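Local coordinates for 8-demethyl-8-aminoriboflavin-5'-phosphate synthase (Streptomyces davawensis, PDB 5MLD), which replaces the C-8 methyl group of riboflavin-5'-phosphate with an amino group taken from glutamate, a step in the biosynthesis of the antibiotic roseoflavin, at residues N9-L12 against R18-T21; L122-A127 against T206-D211. All blocks are in the same frame, centred on the assembly; numbering follows the deposited sequence.

Overall arrangement
From the N terminus, strand 4-9 runs into a short phosphate-binding loop, and contact 1 closes that loop at once by setting N9-L12 against R18-T21, where helix 20-34 begins. The chain then passes through strands 38-43 and 84-92 of the central sheet before reaching contact 2. There the turn ahead of strand 125-132 meets the loop between helices 183-205 and 212-220, closing a far longer excursion. The two contacts follow in series, neither nested nor crossed, on opposite sides of the chain's centre, with their centres about 30 Å apart. Contact 1 forms the phosphate end of the flavin site; contact 2 ties the sheet to the later helical part, and both touch the third subunit.

Contact 1 of 2, residues N9-L12 against R18-T21; sequences NTTL and RSQT. With 8DP (8-demethyl-8-aminoriboflavin-5'-phosphate), chain I.
N9 and S19 face each other across the loop. The ND2-H of N9 points almost straight (177°) at OG of S19, but at 3.4 Å between ND2 and OG the bond is weak. With CG anti to the backbone nitrogen (chi1 -174°), N9 reaches across the gap while its OD1 folds back on its own segment: it accepts the backbone N of T11 at 2.9 Å, the donor tilted 27° from the carbonyl plane, which makes an Asx turn. ND2 also bonds OE1 of Q22, so both ends of the amide are engaged and its rotation is fixed.

Most of the link between the segments passes through the ligand phosphate. T11 approaches from one segment, its OG1 2.6 Å from O3 of 8DP. The other segment concentrates on O1 of 8DP, to which T21 N donates at 3.0 Å. T21 OG1 bonds O1 of 8DP at 2.8 Å. S19 OG does so at a suspiciously short 2.5 Å, a doubtful length. Q20 N donates to O2 of 8DP at 2.8 Å. S19 also N-caps the helix, OG meeting Q22 N.

Backbone N-H groups at the start of helix 20-34 and hydroxyls from both segments thus hold the phosphate, as in flavodoxin-like proteins. The helix N terminus would probably help stabilise its negative charge, while second-shell N9 probably helps to position T11 through the Asx turn and, more weakly, S19.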
# COMPACT_ATOMS: atom_id res chain seq x y z
N ASN A 9 -7.07 20.85 -5.55
CA ASN A 9 -8.15 19.91 -5.80
C ASN A 9 -7.79 19.10 -7.03
O ASN A 9 -7.74 19.64 -8.14
CB ASN A 9 -9.48 20.63 -5.99
CG ASN A 9 -10.63 19.67 -6.10
OD1 ASN A 9 -10.43 18.51 -6.42
ND2 ASN A 9 -11.84 20.14 -5.82
N THR A 10 -7.56 17.80 -6.86
CA THR A 10 -7.10 16.97 -7.97
C THR A 10 -8.23 16.13 -8.57
O THR A 10 -7.96 15.09 -9.19
CB THR A 10 -5.92 16.10 -7.52
OG1 THR A 10 -6.30 15.31 -6.40
CG2 THR A 10 -4.75 17.01 -7.06
N THR A 11 -9.48 16.57 -8.42
CA THR A 11 -10.60 15.94 -9.10
C THR A 11 -10.38 15.90 -10.61
O THR A 11 -9.70 16.75 -11.19
CB THR A 11 -11.90 16.69 -8.79
OG1 THR A 11 -12.99 16.05 -9.47
CG2 THR A 11 -11.81 18.14 -9.27
N LEU A 12 -11.00 14.92 -11.26
CA LEU A 12 -10.89 14.76 -12.70
C LEU A 12 -11.95 15.52 -13.48
O LEU A 12 -11.91 15.51 -14.72
CB LEU A 12 -10.96 13.27 -13.07
CG LEU A 12 -9.78 12.49 -12.51
CD1 LEU A 12 -9.94 11.01 -12.86
CD2 LEU A 12 -8.46 13.04 -13.04
N ARG A 18 -19.57 19.99 -10.14
CA ARG A 18 -19.55 19.89 -8.69
C ARG A 18 -18.66 18.73 -8.25
O ARG A 18 -18.79 17.61 -8.74
CB ARG A 18 -20.98 19.71 -8.17
CG ARG A 18 -21.09 19.91 -6.67
CD ARG A 18 -22.55 19.98 -6.23
NE ARG A 18 -23.41 19.07 -6.99
CZ ARG A 18 -24.65 18.71 -6.61
NH1 ARG A 18 -25.15 19.16 -5.47
NH2 ARG A 18 -25.37 17.89 -7.38
N SER A 19 -17.75 19.01 -7.32
CA SER A 19 -16.78 18.04 -6.82
C SER A 19 -17.09 17.67 -5.38
O SER A 19 -17.30 18.56 -4.54
CB SER A 19 -15.35 18.61 -6.95
OG SER A 19 -14.43 18.02 -6.03
N GLN A 20 -17.14 16.36 -5.10
CA GLN A 20 -17.30 15.87 -3.72
C GLN A 20 -16.16 16.38 -2.83
O GLN A 20 -16.39 16.84 -1.71
CB GLN A 20 -17.34 14.33 -3.69
CG GLN A 20 -18.24 13.63 -4.73
CD GLN A 20 -19.72 13.89 -4.52
OE1 GLN A 20 -20.26 13.67 -3.43
NE2 GLN A 20 -20.39 14.37 -5.57
N THR A 21 -14.92 16.28 -3.33
CA THR A 21 -13.75 16.65 -2.54
C THR A 21 -13.78 18.13 -2.18
O THR A 21 -13.31 18.51 -1.10
CB THR A 21 -12.47 16.35 -3.34
OG1 THR A 21 -12.53 15.02 -3.84
CG2 THR A 21 -11.25 16.48 -2.44
C4 8DP I . -14.51 8.36 -5.70
C5 8DP I . -15.19 7.00 -5.91
C8 8DP I . -13.91 6.38 -9.93
N3 8DP I . -12.00 4.26 -6.90
C2 8DP I . -15.50 10.73 -5.50
N2 8DP I . -14.52 7.09 -11.02
N1 8DP I . -14.08 6.01 -6.27
C6 8DP I . -13.68 5.86 -7.56
O6 8DP I . -16.17 9.28 -7.22
N4 8DP I . -13.84 5.46 -4.00
C12 8DP I . -12.64 4.96 -7.87
C13 8DP I . -13.45 5.31 -5.29
C14 8DP I . -12.40 4.44 -5.61
C15 8DP I . -11.79 3.75 -4.56
C16 8DP I . -13.23 4.78 -3.04
C1 8DP I . -15.55 11.97 -6.40
C3 8DP I . -15.06 9.59 -6.43
C7 8DP I . -14.34 6.56 -8.60
C9 8DP I . -12.85 5.47 -10.22
O1 8DP I . -14.10 15.57 -6.14
P1 8DP I . -14.77 14.38 -6.87
O2 8DP I . -16.27 14.73 -7.15
O3 8DP I . -14.04 14.03 -8.16
O4 8DP I . -14.75 13.10 -5.88
O5 8DP I . -14.65 10.98 -4.44
O7 8DP I . -13.51 8.51 -4.97
C10 8DP I . -12.38 5.26 -11.64
C11 8DP I . -12.23 4.79 -9.20
O8 8DP I . -10.73 2.87 -4.80
N5 8DP I . -12.21 3.94 -3.30
O9 8DP I . -13.60 4.92 -1.68

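Contact 2 of 2, residues L122-A127 against T206-D211; sequences LYNKVA and TPYTTD
OD1 of N124 accepts the backbone N of Y208 at 2.8 Å, the one hydrogen bond between the turn and the loop. The hydrogen bond is bent, 141° at the hydrogen, and the donor lies somewhat out of the carbonyl plane. The same oxygen settles among carbon atoms of the loop: N124 OD1 also lies 3.3 Å from P207 CB. At the edge of the Y208 ring, near its plane, OD1 of N124 is 3.2 Å from CD2 of Y208. Amide and ring planes are only 23° apart, and the N124 and Y208 side chains run alongside each other, pointing opposite ways. N124 CG stands anti to its carbonyl carbon, which carries the amide across to P207 and Y208. Its other end, ND2, is held by Q119, a residue that also bonds the carbonyl oxygens of Y208 and T210; one neighbour therefore braces both partners.

Beside this polar link, Y123 adds an apolar touch, its CD2 4.3 Å from Y208 CB, which sits at the edge of the Y123 ring. The hydroxyls of the two tyrosines lead elsewhere. That of Y208 bonds S155 in the adjoining strand 154-155, whereas that of Y123 reaches N159 and N195 of the third subunit.

N124 has a positive phi (72°) as the third residue of a type II beta turn running from L122 to K125, closed by a weak backbone bond. The contact thus pins the turn leading into a central parallel strand of the flavodoxin-like sheet to the connection between helices 183-205 and 212-220, at an interface of the homotetramer.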
# COMPACT_ATOMS: atom_id res chain seq x y z
N LEU A 122 12.02 22.22 -1.63
CA LEU A 122 10.78 22.24 -0.86
C LEU A 122 11.01 22.00 0.63
O LEU A 122 10.04 21.83 1.38
CB LEU A 122 9.80 21.20 -1.44
CG LEU A 122 9.46 21.47 -2.92
CD1 LEU A 122 8.42 20.50 -3.45
CD2 LEU A 122 8.96 22.90 -3.12
N TYR A 123 12.26 21.99 1.08
CA TYR A 123 12.55 21.92 2.50
C TYR A 123 11.88 23.05 3.27
O TYR A 123 11.68 24.16 2.76
CB TYR A 123 14.06 21.96 2.74
CG TYR A 123 14.61 20.60 3.15
CD1 TYR A 123 14.58 19.53 2.27
CD2 TYR A 123 15.16 20.40 4.40
CE1 TYR A 123 15.07 18.30 2.63
CE2 TYR A 123 15.66 19.17 4.78
CZ TYR A 123 15.61 18.12 3.89
OH TYR A 123 16.09 16.88 4.24
N ASN A 124 11.52 22.75 4.53
CA ASN A 124 10.89 23.65 5.49
C ASN A 124 9.44 23.96 5.18
O ASN A 124 8.86 24.86 5.80
CB ASN A 124 11.69 24.94 5.64
CG ASN A 124 13.10 24.65 5.99
OD1 ASN A 124 13.36 24.06 7.04
ND2 ASN A 124 14.03 24.96 5.10
N LYS A 125 8.83 23.23 4.25
CA LYS A 125 7.41 23.37 4.00
C LYS A 125 6.64 22.27 4.74
O LYS A 125 7.21 21.33 5.29
CB LYS A 125 7.13 23.36 2.50
CG LYS A 125 7.81 24.52 1.77
CD LYS A 125 7.62 24.39 0.27
CE LYS A 125 8.30 25.52 -0.45
NZ LYS A 125 7.76 26.83 -0.05
N VAL A 126 5.32 22.42 4.78
CA VAL A 126 4.46 21.53 5.55
C VAL A 126 3.38 21.00 4.63
O VAL A 126 2.86 21.74 3.79
CB VAL A 126 3.84 22.26 6.77
CG1 VAL A 126 2.82 21.38 7.46
CG2 VAL A 126 4.93 22.68 7.75
N ALA A 127 3.06 19.71 4.76
CA ALA A 127 2.06 19.06 3.94
C ALA A 127 0.88 18.60 4.77
O ALA A 127 1.04 18.15 5.91
CB ALA A 127 2.65 17.85 3.19
N THR A 206 12.27 28.67 12.69
CA THR A 206 13.44 27.83 12.95
C THR A 206 13.52 26.73 11.90
O THR A 206 13.22 25.56 12.18
CB THR A 206 13.41 27.24 14.37
OG1 THR A 206 12.40 26.22 14.44
CG2 THR A 206 13.06 28.30 15.38
N PRO A 207 13.94 27.07 10.68
CA PRO A 207 14.04 26.06 9.63
C PRO A 207 15.10 25.01 9.95
O PRO A 207 15.99 25.23 10.78
CB PRO A 207 14.43 26.87 8.39
CG PRO A 207 15.10 28.10 8.95
CD PRO A 207 14.33 28.40 10.20
N TYR A 208 14.99 23.86 9.29
CA TYR A 208 16.07 22.88 9.33
C TYR A 208 17.36 23.55 8.88
O TYR A 208 17.35 24.35 7.93
CB TYR A 208 15.76 21.66 8.44
CG TYR A 208 14.53 20.88 8.87
CD1 TYR A 208 14.59 19.96 9.91
CD2 TYR A 208 13.30 21.09 8.26
CE1 TYR A 208 13.46 19.26 10.32
CE2 TYR A 208 12.17 20.40 8.66
CZ TYR A 208 12.25 19.49 9.68
OH TYR A 208 11.12 18.81 10.08
N THR A 209 18.46 23.26 9.58
CA THR A 209 19.78 23.73 9.19
C THR A 209 20.62 22.63 8.57
O THR A 209 21.79 22.85 8.27
CB THR A 209 20.53 24.33 10.39
OG1 THR A 209 20.65 23.35 11.43
CG2 THR A 209 19.81 25.56 10.92
N THR A 210 20.03 21.45 8.37
CA THR A 210 20.73 20.31 7.80
C THR A 210 21.37 20.68 6.48
O THR A 210 20.72 21.27 5.61
CB THR A 210 19.75 19.15 7.59
OG1 THR A 210 19.03 18.90 8.80
CG2 THR A 210 20.51 17.89 7.15
N ASP A 211 22.64 20.32 6.33
CA ASP A 211 23.40 20.49 5.09
C ASP A 211 23.45 19.13 4.41
O ASP A 211 24.25 18.26 4.78
CB ASP A 211 24.79 21.04 5.41
CG ASP A 211 25.65 21.27 4.18
OD1 ASP A 211 25.43 20.64 3.12
OD2 ASP A 211 26.59 22.10 4.28